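Local coordinates for peptidase S9 prolyl oligopeptidase catalytic domain-containing protein (Pyrococcus horikoshii, PDB 4HXF) that is probably a serine peptidase of the prolyl oligopeptidase family, an acylaminoacyl peptidase whose self-compartmentalizing hexamer selects its substrates, at residues I193-K198 and F214-F219; Q401-K406 and E598-K603; Y593-E598 and E609-E614. All blocks are in the same frame, centred on the assembly; numbering follows the deposited sequence.

Interaction 1. Residues I193-K198 and F214-F219; sequences IPRYFK and FEKVSF
Ser218 and Lys198 meet where one blade of the beta-propeller gives way to the next: strand 209-217 ends one four-stranded antiparallel sheet, strand 219-224 opens another, and the loop 193-198 leads into strand 200-206 of the first.

The contact has one conventional hydrogen bond. Ser218 OG donates to Lys198 O over 2.7 Å, approaching the carbonyl nearly head-on (C=O...donor angle 159°) but tilted somewhat from its plane. Its chi1 of -69° sets OG beside the backbone N and anti to the carbonyl carbon, which brings the hydroxyl to the loop. The same OG is bonded to Lys237 N, so this buried hydroxyl is gripped from two parts of the chain; serine suits the place because it is small and can both donate and accept. A CA-H...O contact reinforces the pair, with Ser218 CA 3.1 Å from Lys198 O.

The second kind of interaction is electrostatic. Arg195 NH1 and Lys216 NZ lie 4.3 Å apart, yet both form salt bridges to Asp191 OD2, whose carboxylate probably offsets their like charges. The extended chain of Lys216 lays its CE 4.2 Å from Arg195 NH1, obliquely to the guanidinium.

Backbone geometry places these groups. Lys216, with a positive phi of 53°, and Val217 both face Trp200 in a G1 beta bulge, and Asp201 OD1 accepts from Lys216 N. At the corner itself, the side chain of Ser218 is about 7 Å from that of Asp244, a magnesium ligand. Lys198 NZ has its own partner, hydrogen-bonding to Lys238 O.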
loop_
_atom_site.group_PDB
_atom_site.type_symbol
_atom_site.label_atom_id
_atom_site.label_comp_id
_atom_site.label_asym_id
_atom_site.label_seq_id
_atom_site.Cartn_x
_atom_site.Cartn_y
_atom_site.Cartn_z
ATOM N N ILE A 193 -8.487 47.161 -15.654
ATOM C CA ILE A 193 -8.127 46.032 -14.878
ATOM C C ILE A 193 -8.468 46.303 -13.431
ATOM O O ILE A 193 -8.734 47.456 -13.027
ATOM C CB ILE A 193 -6.654 45.674 -15.036
ATOM C CG1 ILE A 193 -5.676 46.725 -14.548
ATOM C CG2 ILE A 193 -6.394 45.430 -16.581
ATOM C CD1 ILE A 193 -4.180 46.253 -14.397
ATOM N N PRO A 194 -8.428 45.282 -12.571
ATOM C CA PRO A 194 -8.566 45.566 -11.125
ATOM C C PRO A 194 -7.429 46.410 -10.593
ATOM O O PRO A 194 -6.275 46.210 -10.948
ATOM C CB PRO A 194 -8.603 44.158 -10.461
ATOM C CG PRO A 194 -8.905 43.234 -11.581
ATOM C CD PRO A 194 -8.278 43.847 -12.823
ATOM N N ARG A 195 -7.772 47.364 -9.740
ATOM C CA ARG A 195 -6.791 48.316 -9.178
ATOM C C ARG A 195 -6.160 47.828 -7.873
ATOM O O ARG A 195 -6.272 48.421 -6.755
ATOM C CB ARG A 195 -7.449 49.674 -9.050
ATOM C CG ARG A 195 -8.174 50.169 -10.236
ATOM C CD ARG A 195 -7.259 50.418 -11.445
ATOM N NE ARG A 195 -6.119 51.308 -11.243
ATOM C CZ ARG A 195 -6.209 52.638 -11.370
ATOM N NH1 ARG A 195 -7.370 53.218 -11.598
ATOM N NH2 ARG A 195 -5.113 53.363 -11.217
ATOM N N TYR A 196 -5.498 46.678 -7.972
ATOM C CA TYR A 196 -4.937 46.010 -6.835
ATOM C C TYR A 196 -3.992 46.875 -6.075
ATOM O O TYR A 196 -3.250 47.574 -6.702
ATOM C CB TYR A 196 -4.143 44.824 -7.306
ATOM C CG TYR A 196 -4.924 43.743 -8.008
ATOM C CD1 TYR A 196 -4.718 43.479 -9.353
ATOM C CD2 TYR A 196 -5.893 43.060 -7.341
ATOM C CE1 TYR A 196 -5.418 42.440 -9.956
ATOM C CE2 TYR A 196 -6.637 42.032 -7.956
ATOM C CZ TYR A 196 -6.339 41.700 -9.279
ATOM O OH TYR A 196 -7.110 40.687 -9.849
ATOM N N PHE A 197 -4.144 46.922 -4.748
ATOM C CA PHE A 197 -3.256 47.689 -3.796
ATOM C C PHE A 197 -3.466 49.189 -3.953
ATOM O O PHE A 197 -2.767 49.964 -3.337
ATOM C CB PHE A 197 -1.767 47.282 -3.793
ATOM C CG PHE A 197 -1.515 45.879 -3.358
ATOM C CD1 PHE A 197 -1.542 44.845 -4.283
ATOM C CD2 PHE A 197 -1.208 45.594 -2.034
ATOM C CE1 PHE A 197 -1.306 43.527 -3.916
ATOM C CE2 PHE A 197 -0.983 44.267 -1.641
ATOM C CZ PHE A 197 -1.021 43.248 -2.573
ATOM N N LYS A 198 -4.425 49.633 -4.731
ATOM C CA LYS A 198 -4.680 51.032 -5.012
ATOM C C LYS A 198 -6.089 51.520 -4.745
ATOM O O LYS A 198 -6.248 52.497 -3.920
ATOM C CB LYS A 198 -4.236 51.498 -6.399
ATOM C CG LYS A 198 -4.643 52.978 -6.692
ATOM C CD LYS A 198 -3.637 54.013 -6.291
ATOM C CE LYS A 198 -2.432 54.010 -7.231
ATOM N NZ LYS A 198 -2.290 54.701 -8.529
ATOM N N PHE A 214 -18.265 52.597 0.440
ATOM C CA PHE A 214 -17.279 53.392 -0.236
ATOM C C PHE A 214 -17.045 52.916 -1.607
ATOM O O PHE A 214 -16.994 51.697 -1.904
ATOM C CB PHE A 214 -15.880 53.365 0.480
ATOM C CG PHE A 214 -15.884 53.978 1.832
ATOM C CD1 PHE A 214 -16.022 53.186 2.950
ATOM C CD2 PHE A 214 -15.851 55.384 1.994
ATOM C CE1 PHE A 214 -16.125 53.718 4.235
ATOM C CE2 PHE A 214 -15.910 55.932 3.304
ATOM C CZ PHE A 214 -16.054 55.089 4.403
ATOM N N GLU A 215 -16.727 53.859 -2.504
ATOM C CA GLU A 215 -16.445 53.519 -3.856
ATOM C C GLU A 215 -15.109 54.090 -4.271
ATOM O O GLU A 215 -14.937 55.332 -4.151
ATOM C CB GLU A 215 -17.568 54.120 -4.702
ATOM C CG GLU A 215 -17.218 54.151 -6.133
ATOM C CD GLU A 215 -17.807 53.031 -6.901
ATOM O OE1 GLU A 215 -19.058 53.112 -7.114
ATOM O OE2 GLU A 215 -17.015 52.179 -7.358
ATOM N N LYS A 216 -14.215 53.262 -4.788
ATOM C CA LYS A 216 -12.896 53.647 -5.325
ATOM C C LYS A 216 -12.100 54.465 -4.316
ATOM O O LYS A 216 -11.697 55.650 -4.580
ATOM C CB LYS A 216 -13.038 54.334 -6.679
ATOM C CG LYS A 216 -11.764 54.397 -7.451
ATOM C CD LYS A 216 -12.053 54.861 -8.934
ATOM C CE LYS A 216 -10.834 54.840 -9.777
ATOM N NZ LYS A 216 -11.348 54.778 -11.219
ATOM N N VAL A 217 -11.898 53.848 -3.158
ATOM C CA VAL A 217 -11.130 54.501 -2.062
ATOM C C VAL A 217 -9.808 53.728 -1.928
ATOM O O VAL A 217 -9.692 52.529 -2.356
ATOM C CB VAL A 217 -11.870 54.507 -0.759
ATOM C CG1 VAL A 217 -13.012 55.567 -0.826
ATOM C CG2 VAL A 217 -12.348 53.097 -0.411
ATOM N N SER A 218 -8.764 54.327 -1.295
ATOM C CA SER A 218 -7.441 53.672 -1.279
ATOM C C SER A 218 -7.227 53.138 0.121
ATOM O O SER A 218 -6.082 53.055 0.591
ATOM C CB SER A 218 -6.336 54.703 -1.664
ATOM O OG SER A 218 -6.458 55.047 -3.033
ATOM N N PHE A 219 -8.307 52.703 0.802
ATOM C CA PHE A 219 -8.203 51.953 2.044
ATOM C C PHE A 219 -9.120 50.771 2.029
ATOM O O PHE A 219 -10.020 50.701 1.180
ATOM C CB PHE A 219 -8.414 52.788 3.291
ATOM C CG PHE A 219 -9.562 53.793 3.295
ATOM C CD1 PHE A 219 -9.341 55.056 3.890
ATOM C CD2 PHE A 219 -10.848 53.444 2.996
ATOM C CE1 PHE A 219 -10.424 55.956 4.025
ATOM C CE2 PHE A 219 -11.933 54.364 3.077
ATOM C CZ PHE A 219 -11.696 55.591 3.594
#

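Interaction 2. Residues Q401-K406 and E598-K603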
loop_
_atom_site.group_PDB
_atom_site.type_symbol
_atom_site.label_atom_id
_atom_site.label_comp_id
_atom_site.label_asym_id
_atom_site.label_seq_id
_atom_site.Cartn_x
_atom_site.Cartn_y
_atom_site.Cartn_z
ATOM N N GLN A 401 24.396 37.567 10.698
ATOM C CA GLN A 401 25.042 36.945 11.822
ATOM C C GLN A 401 25.969 35.836 11.452
ATOM O O GLN A 401 27.120 35.769 11.923
ATOM C CB GLN A 401 24.081 36.442 12.888
ATOM C CG GLN A 401 23.148 37.495 13.451
ATOM C CD GLN A 401 23.908 38.500 14.277
ATOM O OE1 GLN A 401 24.725 38.107 15.103
ATOM N NE2 GLN A 401 23.656 39.784 14.041
ATOM N N LEU A 402 25.515 35.003 10.511
ATOM C CA LEU A 402 26.304 33.897 10.017
ATOM C C LEU A 402 27.600 34.382 9.347
ATOM O O LEU A 402 28.687 33.903 9.721
ATOM C CB LEU A 402 25.514 33.162 8.935
ATOM C CG LEU A 402 26.205 31.998 8.201
ATOM C CD1 LEU A 402 26.759 30.860 9.049
ATOM C CD2 LEU A 402 25.269 31.528 7.037
ATOM N N MET A 403 27.509 35.367 8.454
ATOM C CA MET A 403 28.725 35.848 7.801
ATOM C C MET A 403 29.687 36.608 8.685
ATOM O O MET A 403 30.908 36.543 8.581
ATOM C CB MET A 403 28.434 36.492 6.464
ATOM C CG MET A 403 27.640 35.669 5.497
ATOM S SD MET A 403 28.349 34.079 5.096
ATOM C CE MET A 403 29.720 34.536 3.991
ATOM N N ALA A 404 29.097 37.343 9.667
ATOM C CA ALA A 404 29.938 37.970 10.650
ATOM C C ALA A 404 30.787 36.955 11.410
ATOM O O ALA A 404 31.980 37.166 11.676
ATOM C CB ALA A 404 29.098 38.789 11.667
ATOM N N SER A 405 30.133 35.843 11.758
ATOM C CA SER A 405 30.786 34.767 12.475
ATOM C C SER A 405 31.935 34.125 11.639
ATOM O O SER A 405 32.825 33.544 12.222
ATOM C CB SER A 405 29.828 33.702 12.941
ATOM O OG SER A 405 29.511 32.812 11.902
ATOM N N LYS A 406 31.847 34.213 10.330
ATOM C CA LYS A 406 32.859 33.696 9.423
ATOM C C LYS A 406 33.918 34.735 9.016
ATOM O O LYS A 406 34.713 34.475 8.111
ATOM C CB LYS A 406 32.207 33.100 8.177
ATOM C CG LYS A 406 31.290 31.971 8.563
ATOM C CD LYS A 406 30.548 31.539 7.411
ATOM C CE LYS A 406 31.461 30.750 6.428
ATOM N NZ LYS A 406 32.042 29.505 7.065
ATOM N N GLU A 598 29.510 29.577 0.854
ATOM C CA GLU A 598 30.651 29.101 0.102
ATOM C C GLU A 598 31.042 29.924 -1.102
ATOM O O GLU A 598 32.225 30.069 -1.401
ATOM C CB GLU A 598 30.475 27.644 -0.330
ATOM C CG GLU A 598 30.471 26.662 0.843
ATOM C CD GLU A 598 31.746 26.741 1.681
ATOM O OE1 GLU A 598 32.850 26.858 1.055
ATOM O OE2 GLU A 598 31.655 26.754 2.964
ATOM N N PHE A 599 30.073 30.544 -1.746
ATOM C CA PHE A 599 30.374 31.469 -2.872
ATOM C C PHE A 599 31.200 32.629 -2.385
ATOM O O PHE A 599 32.226 32.952 -2.934
ATOM C CB PHE A 599 29.134 31.901 -3.600
ATOM C CG PHE A 599 29.405 32.534 -4.922
ATOM C CD1 PHE A 599 29.706 31.717 -6.014
ATOM C CD2 PHE A 599 29.431 33.936 -5.065
ATOM C CE1 PHE A 599 29.935 32.298 -7.249
ATOM C CE2 PHE A 599 29.766 34.500 -6.281
ATOM C CZ PHE A 599 29.995 33.676 -7.379
ATOM N N PHE A 600 30.827 33.232 -1.239
ATOM C CA PHE A 600 31.647 34.311 -0.714
ATOM C C PHE A 600 32.996 33.838 -0.186
ATOM O O PHE A 600 33.992 34.496 -0.430
ATOM C CB PHE A 600 30.905 35.114 0.381
ATOM C CG PHE A 600 29.953 36.151 -0.173
ATOM C CD1 PHE A 600 28.607 36.172 0.188
ATOM C CD2 PHE A 600 30.363 37.071 -1.151
ATOM C CE1 PHE A 600 27.767 37.217 -0.237
ATOM C CE2 PHE A 600 29.447 38.037 -1.678
ATOM C CZ PHE A 600 28.173 38.076 -1.210
ATOM N N GLU A 601 33.061 32.650 0.455
ATOM C CA GLU A 601 34.348 32.072 0.898
ATOM C C GLU A 601 35.313 31.946 -0.314
ATOM O O GLU A 601 36.486 32.217 -0.149
ATOM C CB GLU A 601 34.112 30.704 1.532
ATOM C CG GLU A 601 33.454 30.795 2.961
ATOM C CD GLU A 601 34.401 31.324 4.000
ATOM O OE1 GLU A 601 34.371 32.484 4.281
ATOM O OE2 GLU A 601 35.239 30.575 4.432
ATOM N N ARG A 602 34.779 31.473 -1.437
ATOM C CA ARG A 602 35.580 31.072 -2.581
ATOM C C ARG A 602 35.741 32.134 -3.664
ATOM O O ARG A 602 36.543 31.891 -4.640
ATOM C CB ARG A 602 35.086 29.734 -3.150
ATOM C CG ARG A 602 35.179 28.583 -2.150
ATOM C CD ARG A 602 34.312 27.407 -2.517
ATOM N NE ARG A 602 34.331 26.395 -1.474
ATOM C CZ ARG A 602 35.159 25.351 -1.382
ATOM N NH1 ARG A 602 36.119 25.107 -2.266
ATOM N NH2 ARG A 602 34.966 24.486 -0.353
ATOM N N LYS A 603 35.004 33.266 -3.545
ATOM C CA LYS A 603 35.077 34.285 -4.528
ATOM C C LYS A 603 35.434 35.649 -3.952
ATOM O O LYS A 603 35.940 36.538 -4.668
ATOM C CB LYS A 603 33.759 34.342 -5.360
ATOM C CG LYS A 603 33.507 33.021 -6.119
ATOM C CD LYS A 603 34.422 32.725 -7.250
ATOM C CE LYS A 603 34.197 31.311 -7.727
ATOM N NZ LYS A 603 35.175 30.935 -8.757
HETATM O O HOH W 1 32.638 27.902 5.116
#
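Met403 and Phe600 make the apolar half of this junction between helix 398-405 and helix 586-605, two helices of the alpha/beta-hydrolase domain. Met403 CE, the terminal methyl of the thioether, rests 3.8 Å from Phe600 CB and reaches the ring obliquely, the two side chains crossing at about a right angle. Met403 is bent at both chi2 and chi3 (-57° and -75°), a fold that an unbranched, flexible chain allows and that turns its methyl onto the root of the aromatic side chain.

Nearer the surface, Lys406, just past the end of its helix, runs over Glu601. Here carbon does the touching: Lys406 CE lies 3.9 Å from Glu601 CD, while Lys406 NZ stays 4.3 Å from Glu601 OE2, beyond a salt bridge. Lys406 NZ instead donates to a water at 2.6 Å, and that water donates to Glu598 OE2, also at 2.6 Å.

The second shell fixes these carboxylates. Glu601 OE1 is held by Tyr408 OH and by the amine of Lys605, which also bonds to Lys406 O and so ties the helix end to the same corner. Arg602, one turn after Glu598, brings its NE to the anti lone pair of Glu598 OE1 at 3.0 Å, nearly in the guanidinium plane. Phe600 is backed by Phe596, edge-to-face, and by Ile486 of the central sheet.

Lys406 therefore faces two carboxylates without a direct salt bridge to either; they probably favour its charged form, though Lys594 and Arg602 already partly balance Glu598, and Lys605 Glu601, with the water linking Lys406 NZ to Glu598 OE2.

Interaction 3. Residues Y593-E598 and E609-E614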
loop_
_atom_site.group_PDB
_atom_site.type_symbol
_atom_site.label_atom_id
_atom_site.label_comp_id
_atom_site.label_asym_id
_atom_site.label_seq_id
_atom_site.Cartn_x
_atom_site.Cartn_y
_atom_site.Cartn_z
ATOM N N TYR A 593 21.695 28.439 2.182
ATOM C CA TYR A 593 22.671 29.057 3.071
ATOM C C TYR A 593 24.088 28.556 2.819
ATOM O O TYR A 593 25.061 29.340 2.868
ATOM C CB TYR A 593 22.293 28.896 4.545
ATOM C CG TYR A 593 21.025 29.613 5.027
ATOM C CD1 TYR A 593 20.012 28.906 5.709
ATOM C CD2 TYR A 593 20.873 30.934 4.833
ATOM C CE1 TYR A 593 18.924 29.600 6.219
ATOM C CE2 TYR A 593 19.741 31.639 5.259
ATOM C CZ TYR A 593 18.770 30.929 5.977
ATOM O OH TYR A 593 17.660 31.600 6.452
ATOM N N LYS A 594 24.244 27.261 2.507
ATOM C CA LYS A 594 25.568 26.710 2.348
ATOM C C LYS A 594 26.162 27.234 1.015
ATOM O O LYS A 594 27.352 27.645 0.911
ATOM C CB LYS A 594 25.460 25.197 2.314
ATOM C CG LYS A 594 26.805 24.537 2.066
ATOM C CD LYS A 594 27.863 24.862 3.117
ATOM C CE LYS A 594 29.084 23.935 3.048
ATOM N NZ LYS A 594 30.228 24.293 3.956
ATOM N N LEU A 595 25.317 27.341 -0.045
ATOM C CA LEU A 595 25.748 27.959 -1.333
ATOM C C LEU A 595 26.209 29.405 -1.140
ATOM O O LEU A 595 27.249 29.832 -1.647
ATOM C CB LEU A 595 24.650 27.951 -2.409
ATOM C CG LEU A 595 24.232 26.641 -3.066
ATOM C CD1 LEU A 595 22.968 26.833 -3.909
ATOM C CD2 LEU A 595 25.424 26.155 -3.920
ATOM N N PHE A 596 25.402 30.160 -0.393
ATOM C CA PHE A 596 25.655 31.550 -0.167
ATOM C C PHE A 596 26.999 31.695 0.531
ATOM O O PHE A 596 27.873 32.480 0.113
ATOM C CB PHE A 596 24.521 32.083 0.696
ATOM C CG PHE A 596 24.575 33.574 1.050
ATOM C CD1 PHE A 596 23.807 34.494 0.354
ATOM C CD2 PHE A 596 25.307 34.028 2.151
ATOM C CE1 PHE A 596 23.844 35.837 0.665
ATOM C CE2 PHE A 596 25.289 35.357 2.523
ATOM C CZ PHE A 596 24.597 36.275 1.731
ATOM N N MET A 597 27.203 30.963 1.620
ATOM C CA MET A 597 28.429 31.155 2.362
ATOM C C MET A 597 29.636 30.679 1.564
ATOM O O MET A 597 30.666 31.368 1.585
ATOM C CB MET A 597 28.335 30.583 3.820
ATOM C CG MET A 597 28.192 29.107 3.951
ATOM S SD MET A 597 27.419 28.595 5.584
ATOM C CE MET A 597 28.832 27.621 6.001
ATOM N N GLU A 598 29.510 29.577 0.854
ATOM C CA GLU A 598 30.651 29.101 0.102
ATOM C C GLU A 598 31.042 29.924 -1.102
ATOM O O GLU A 598 32.225 30.069 -1.401
ATOM C CB GLU A 598 30.475 27.644 -0.330
ATOM C CG GLU A 598 30.471 26.662 0.843
ATOM C CD GLU A 598 31.746 26.741 1.681
ATOM O OE1 GLU A 598 32.850 26.858 1.055
ATOM O OE2 GLU A 598 31.655 26.754 2.964
ATOM N N GLU A 609 39.406 29.521 -8.727
ATOM C CA GLU A 609 38.607 29.279 -9.911
ATOM C C GLU A 609 37.496 28.264 -9.744
ATOM O O GLU A 609 37.559 27.313 -8.923
ATOM C CB GLU A 609 39.549 28.850 -11.069
ATOM C CG GLU A 609 40.463 29.998 -11.512
ATOM C CD GLU A 609 41.169 29.729 -12.836
ATOM O OE1 GLU A 609 41.490 28.548 -13.134
ATOM O OE2 GLU A 609 41.399 30.710 -13.571
ATOM N N GLY A 610 36.459 28.426 -10.558
ATOM C CA GLY A 610 35.348 27.466 -10.676
ATOM C C GLY A 610 34.433 27.484 -9.452
ATOM O O GLY A 610 34.623 28.297 -8.506
ATOM N N PHE A 611 33.410 26.618 -9.481
ATOM C CA PHE A 611 32.551 26.405 -8.360
ATOM C C PHE A 611 31.940 24.987 -8.510
ATOM O O PHE A 611 30.835 24.825 -8.979
ATOM C CB PHE A 611 31.538 27.535 -8.254
ATOM C CG PHE A 611 30.866 27.667 -6.919
ATOM C CD1 PHE A 611 31.522 28.196 -5.797
ATOM C CD2 PHE A 611 29.602 27.296 -6.762
ATOM C CE1 PHE A 611 30.917 28.309 -4.588
ATOM C CE2 PHE A 611 28.950 27.485 -5.525
ATOM C CZ PHE A 611 29.654 27.969 -4.409
ATOM N N ASP A 612 32.676 23.999 -8.014
ATOM C CA ASP A 612 32.249 22.587 -8.106
ATOM C C ASP A 612 31.219 22.337 -7.030
ATOM O O ASP A 612 31.543 21.969 -5.901
ATOM C CB ASP A 612 33.426 21.663 -7.887
ATOM C CG ASP A 612 33.048 20.173 -8.145
ATOM O OD1 ASP A 612 33.975 19.380 -8.428
ATOM O OD2 ASP A 612 31.816 19.833 -8.092
ATOM N N VAL A 613 29.969 22.611 -7.330
ATOM C CA VAL A 613 28.912 22.555 -6.322
ATOM C C VAL A 613 28.741 21.112 -5.740
ATOM O O VAL A 613 28.370 20.937 -4.601
ATOM C CB VAL A 613 27.633 23.128 -6.963
ATOM C CG1 VAL A 613 26.958 22.116 -7.933
ATOM C CG2 VAL A 613 26.744 23.669 -5.924
ATOM N N GLU A 614 29.041 20.077 -6.517
ATOM C CA GLU A 614 28.887 18.700 -5.999
ATOM C C GLU A 614 29.843 18.489 -4.772
ATOM O O GLU A 614 29.424 18.076 -3.658
ATOM C CB GLU A 614 29.170 17.703 -7.132
#
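Glu598 OE2, besides its water, is gripped by Lys594 NZ, one helical turn earlier, at 3.0 Å and from well above the carboxylate plane; meanwhile the stem of the same side chain, Glu598 CB, touches Phe611 CZ at 4.2 Å. With a carboxylate for Lys594 and a CB for the phenylalanine ring, Glu598 suits a place where helix 586-605 of the alpha/beta-hydrolase domain is covered by the C-terminal segment.

Phe611 and Leu595 carry much of the packing. The phenylalanine CG is anti to the backbone N (chi1 -162°), which sends the ring from the loop edge-first into the helix: Phe611 CE1 lies 3.8 Å from Glu598 C, in the plane of the ring, and in the modelled leucine conformer Phe611 CE2 is 4.1 Å from Leu595 CD2. Phe599 meets the ring edge-to-face, and Phe133 of a second subunit packs against both Phe611 and Val613. If an alanine stood here, the ring would be gone and a gap would probably open between the helix and the C-terminal segment, leaving Phe599 without its edge-to-face partner and Phe133 of the second subunit with less to pack against.

The branched Val613 fills the space beside Leu595, although the closeness of their methyls is doubtful because the leucine has two conformers. Val613 begins helix 613-617, whose N-cap is Asp612; the carboxylate turns back to the helix start, where Asp612 OD2 accepts a weak bond from Glu614 N at 3.2 Å.

Overall arrangement
Interaction 1 belongs to the propeller, whereas interactions 2 and 3 lie on the opposite side of the chain's centre, in the alpha/beta-hydrolase part; centres of interactions 1 and 2 are about 44 Å apart. The latter two share helix 586-605 and Glu598, with centres about 11 Å from each other: interaction 2 joins that helix to helix 398-405, interaction 3 to the C-terminal segment. Lys603 of one and the carbonyl of Gly610 of the other probably hydrogen-bond. Chemistry follows burial. The surface contact, interaction 1, relies on a hydroxyl and charges; partly buried interaction 2 mixes a methionine-phenylalanine pair with a water bridge; buried interaction 3 is mainly apolar and adjoins a second subunit.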